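Local coordinates for protein tyrosine--tRNA ligase (Pyrococcus horikoshii, PDB 2CYC) that probably attaches tyrosine to its cognate tRNA, first activating the amino acid with ATP and then passing it to the acceptor end, working as a homodimer, at residues V134-K139 against L204-I209. Numbering follows the deposited sequence.
Sequences VIDISK and LRYHPI
A chi1 of -173° swings the carboxylate of D136 away from the backbone N of its own residue and off the helix, to L204, R205 and Y206, and I137, whose CG1 takes the position anti to the carbonyl carbon, crosses the L204 side chain at a slant. The result is a worked example of how a single carboxylate oxygen can hold an irregular loop against a helix. The backbone N-H of R205 points almost straight at D136 OD2, with 2.7 Å between R205 N and that oxygen and an N-H...O angle of 168°; OD2 receives it through its syn lone pair, on the side of OD1. A water donates to the same OD2 from 2.6 Å and accepts from H207 N at 2.9 Å. One oxygen thus grips the loop at two backbone amides, directly at R205 and through the water at H207, which fixes the turn of the carboxylate and would probably stabilise its negative charge. The aromatic ring of Y206 stands steeply to the carboxylate, their planes 79° apart, with CD1 4.0 Å from D136 CB. One face of that ring carries R205 CB near its rim, while the guanidinium leads away from the helix. Next to the polar link is an apolar one, in which I137 CG1 rests 3.9 Å from L204 CD1. Within the helix, S138 OG returns to V134 O, which S138 N also reaches from the other face of the carbonyl. H207 ND1 adds a hydrogen bond to T133 OG1, about one turn before D136 on helix 128-138. In this class I synthetase core, helix 164-178, which carries tyrosine-binding Q172 and D175, lies against both partners, through A174 on I137 and F177 on L204; Y206 also packs on L87 of the second subunit, and the loop runs on into strand 209-211, paired with 214-223.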
ATOM      1  N   VAL A 134       5.875   3.532  -5.041  1.00 17.87           N
ATOM      2  CA  VAL A 134       5.401   2.326  -4.364  1.00 14.02           C
ATOM      3  C   VAL A 134       4.196   1.835  -5.188  1.00 20.76           C
ATOM      4  O   VAL A 134       4.046   0.635  -5.450  1.00 18.37           O
ATOM      5  CB  VAL A 134       4.926   2.603  -2.914  1.00 15.52           C
ATOM      6  CG1 VAL A 134       4.113   1.415  -2.409  1.00 12.90           C
ATOM      7  CG2 VAL A 134       6.140   2.832  -1.984  1.00 12.77           C
ATOM      8  N   ILE A 135       3.348   2.778  -5.603  1.00 19.27           N
ATOM      9  CA  ILE A 135       2.168   2.456  -6.406  1.00 18.03           C
ATOM     10  C   ILE A 135       2.580   1.893  -7.772  1.00 21.95           C
ATOM     11  O   ILE A 135       2.065   0.868  -8.212  1.00 17.88           O
ATOM     12  CB  ILE A 135       1.288   3.705  -6.672  1.00 20.07           C
ATOM     13  CG1 ILE A 135       0.740   4.266  -5.357  1.00 23.41           C
ATOM     14  CG2 ILE A 135       0.139   3.343  -7.612  1.00 10.75           C
ATOM     15  CD1 ILE A 135      -0.093   3.287  -4.585  1.00 25.14           C
ATOM     16  N   ASP A 136       3.503   2.582  -8.436  1.00 16.84           N
ATOM     17  CA  ASP A 136       3.980   2.173  -9.754  1.00 17.50           C
ATOM     18  C   ASP A 136       4.459   0.723  -9.740  1.00 21.20           C
ATOM     19  O   ASP A 136       4.140  -0.068 -10.632  1.00 21.65           O
ATOM     20  CB  ASP A 136       5.116   3.099 -10.198  1.00 21.70           C
ATOM     21  CG  ASP A 136       5.548   2.850 -11.631  1.00 28.28           C
ATOM     22  OD1 ASP A 136       4.687   2.474 -12.459  1.00 22.68           O
ATOM     23  OD2 ASP A 136       6.745   3.050 -11.929  1.00 27.08           O
ATOM     24  N   ILE A 137       5.241   0.388  -8.722  1.00 16.09           N
ATOM     25  CA  ILE A 137       5.746  -0.961  -8.559  1.00 16.79           C
ATOM     26  C   ILE A 137       4.580  -1.920  -8.278  1.00 18.87           C
ATOM     27  O   ILE A 137       4.487  -3.000  -8.869  1.00 18.62           O
ATOM     28  CB  ILE A 137       6.737  -1.012  -7.380  1.00 19.02           C
ATOM     29  CG1 ILE A 137       8.038  -0.308  -7.772  1.00 15.87           C
ATOM     30  CG2 ILE A 137       6.976  -2.458  -6.947  1.00 13.09           C
ATOM     31  CD1 ILE A 137       8.889   0.131  -6.559  1.00 14.19           C
ATOM     32  N   SER A 138       3.691  -1.517  -7.377  1.00 16.95           N
ATOM     33  CA  SER A 138       2.560  -2.355  -7.000  1.00 19.20           C
ATOM     34  C   SER A 138       1.646  -2.715  -8.162  1.00 21.65           C
ATOM     35  O   SER A 138       0.928  -3.712  -8.100  1.00 21.48           O
ATOM     36  CB  SER A 138       1.765  -1.683  -5.888  1.00 20.27           C
ATOM     37  OG  SER A 138       2.554  -1.622  -4.716  1.00 20.61           O
ATOM     38  N   LYS A 139       1.672  -1.899  -9.212  1.00 15.64           N
ATOM     39  CA  LYS A 139       0.872  -2.167 -10.404  1.00 18.73           C
ATOM     40  C   LYS A 139       1.460  -3.343 -11.186  1.00 21.05           C
ATOM     41  O   LYS A 139       0.768  -3.953 -11.998  1.00 22.14           O
ATOM     42  CB  LYS A 139       0.858  -0.958 -11.339  1.00 20.38           C
ATOM     43  CG  LYS A 139      -0.103   0.146 -10.984  1.00 26.80           C
ATOM     44  CD  LYS A 139       0.079   1.297 -11.963  1.00 28.09           C
ATOM     45  CE  LYS A 139      -1.243   1.812 -12.487  1.00 35.28           C
ATOM     46  NZ  LYS A 139      -1.988   0.787 -13.263  1.00 22.17           N
ATOM     47  N   LEU A 204       9.378   0.237 -14.577  1.00 20.17           N
ATOM     48  CA  LEU A 204       9.156   1.434 -13.754  1.00 22.49           C
ATOM     49  C   LEU A 204       9.127   2.745 -14.529  1.00 22.12           C
ATOM     50  O   LEU A 204       9.958   2.988 -15.409  1.00 24.44           O
ATOM     51  CB  LEU A 204      10.219   1.504 -12.660  1.00 15.30           C
ATOM     52  CG  LEU A 204       9.809   0.892 -11.322  1.00 29.80           C
ATOM     53  CD1 LEU A 204       9.053  -0.410 -11.512  1.00 22.95           C
ATOM     54  CD2 LEU A 204      11.033   0.701 -10.479  1.00 18.42           C
ATOM     55  N   ARG A 205       8.175   3.602 -14.179  1.00 23.25           N
ATOM     56  CA  ARG A 205       8.032   4.876 -14.863  1.00 26.54           C
ATOM     57  C   ARG A 205       8.654   6.066 -14.143  1.00 23.52           C
ATOM     58  O   ARG A 205       9.204   6.952 -14.785  1.00 27.37           O
ATOM     59  CB  ARG A 205       6.554   5.189 -15.118  1.00 24.54           C
ATOM     60  CG  ARG A 205       6.363   6.276 -16.161  1.00 47.92           C
ATOM     61  CD  ARG A 205       4.984   6.922 -16.087  1.00 55.63           C
ATOM     62  NE  ARG A 205       4.585   7.504 -17.366  1.00 67.00           N
ATOM     63  CZ  ARG A 205       4.270   6.789 -18.445  1.00 71.40           C
ATOM     64  NH1 ARG A 205       4.308   5.462 -18.399  1.00 74.41           N
ATOM     65  NH2 ARG A 205       3.915   7.396 -19.570  1.00 76.08           N
ATOM     66  N   TYR A 206       8.577   6.101 -12.818  1.00 25.37           N
ATOM     67  CA  TYR A 206       9.110   7.251 -12.094  1.00 18.12           C
ATOM     68  C   TYR A 206      10.515   7.097 -11.544  1.00 23.11           C
ATOM     69  O   TYR A 206      11.292   8.059 -11.537  1.00 20.48           O
ATOM     70  CB  TYR A 206       8.141   7.645 -10.980  1.00 19.97           C
ATOM     71  CG  TYR A 206       6.746   7.868 -11.511  1.00 21.35           C
ATOM     72  CD1 TYR A 206       5.800   6.851 -11.477  1.00 17.33           C
ATOM     73  CD2 TYR A 206       6.393   9.083 -12.112  1.00 23.54           C
ATOM     74  CE1 TYR A 206       4.533   7.024 -12.024  1.00 19.11           C
ATOM     75  CE2 TYR A 206       5.122   9.269 -12.670  1.00 19.24           C
ATOM     76  CZ  TYR A 206       4.201   8.234 -12.621  1.00 22.79           C
ATOM     77  OH  TYR A 206       2.951   8.407 -13.165  1.00 19.95           O
ATOM     78  N   HIS A 207      10.857   5.902 -11.077  1.00 18.81           N
ATOM     79  CA  HIS A 207      12.204   5.713 -10.571  1.00 20.47           C
ATOM     80  C   HIS A 207      12.999   4.555 -11.157  1.00 20.40           C
ATOM     81  O   HIS A 207      13.604   3.768 -10.434  1.00 18.24           O
ATOM     82  CB  HIS A 207      12.205   5.657  -9.042  1.00 21.45           C
ATOM     83  CG  HIS A 207      11.897   6.977  -8.410  1.00 18.61           C
ATOM     84  ND1 HIS A 207      10.609   7.392  -8.144  1.00 20.23           N
ATOM     85  CD2 HIS A 207      12.701   8.020  -8.092  1.00 17.35           C
ATOM     86  CE1 HIS A 207      10.633   8.634  -7.690  1.00 17.50           C
ATOM     87  NE2 HIS A 207      11.891   9.038  -7.650  1.00 20.69           N
ATOM     88  N   PRO A 208      12.987   4.422 -12.489  1.00 21.56           N
ATOM     89  CA  PRO A 208      13.777   3.322 -13.046  1.00 21.29           C
ATOM     90  C   PRO A 208      15.236   3.772 -12.891  1.00 22.27           C
ATOM     91  O   PRO A 208      15.495   4.922 -12.556  1.00 22.83           O
ATOM     92  CB  PRO A 208      13.347   3.287 -14.513  1.00 21.80           C
ATOM     93  CG  PRO A 208      13.005   4.742 -14.804  1.00 21.10           C
ATOM     94  CD  PRO A 208      12.238   5.138 -13.541  1.00 19.76           C
ATOM     95  N   ILE A 209      16.179   2.870 -13.103  1.00 23.07           N
ATOM     96  CA  ILE A 209      17.586   3.224 -13.013  1.00 23.83           C
ATOM     97  C   ILE A 209      18.020   3.392 -14.468  1.00 26.27           C
ATOM     98  O   ILE A 209      18.113   2.416 -15.213  1.00 24.95           O
ATOM     99  CB  ILE A 209      18.392   2.102 -12.327  1.00 27.88           C
ATOM    100  CG1 ILE A 209      17.854   1.900 -10.901  1.00 28.36           C
ATOM    101  CG2 ILE A 209      19.880   2.455 -12.318  1.00 22.31           C
ATOM    102  CD1 ILE A 209      18.524   0.802 -10.117  1.00 31.26           C
TER
HETATM  103  O   HOH W   1       8.706   4.068 -10.572  1.00 21.45           O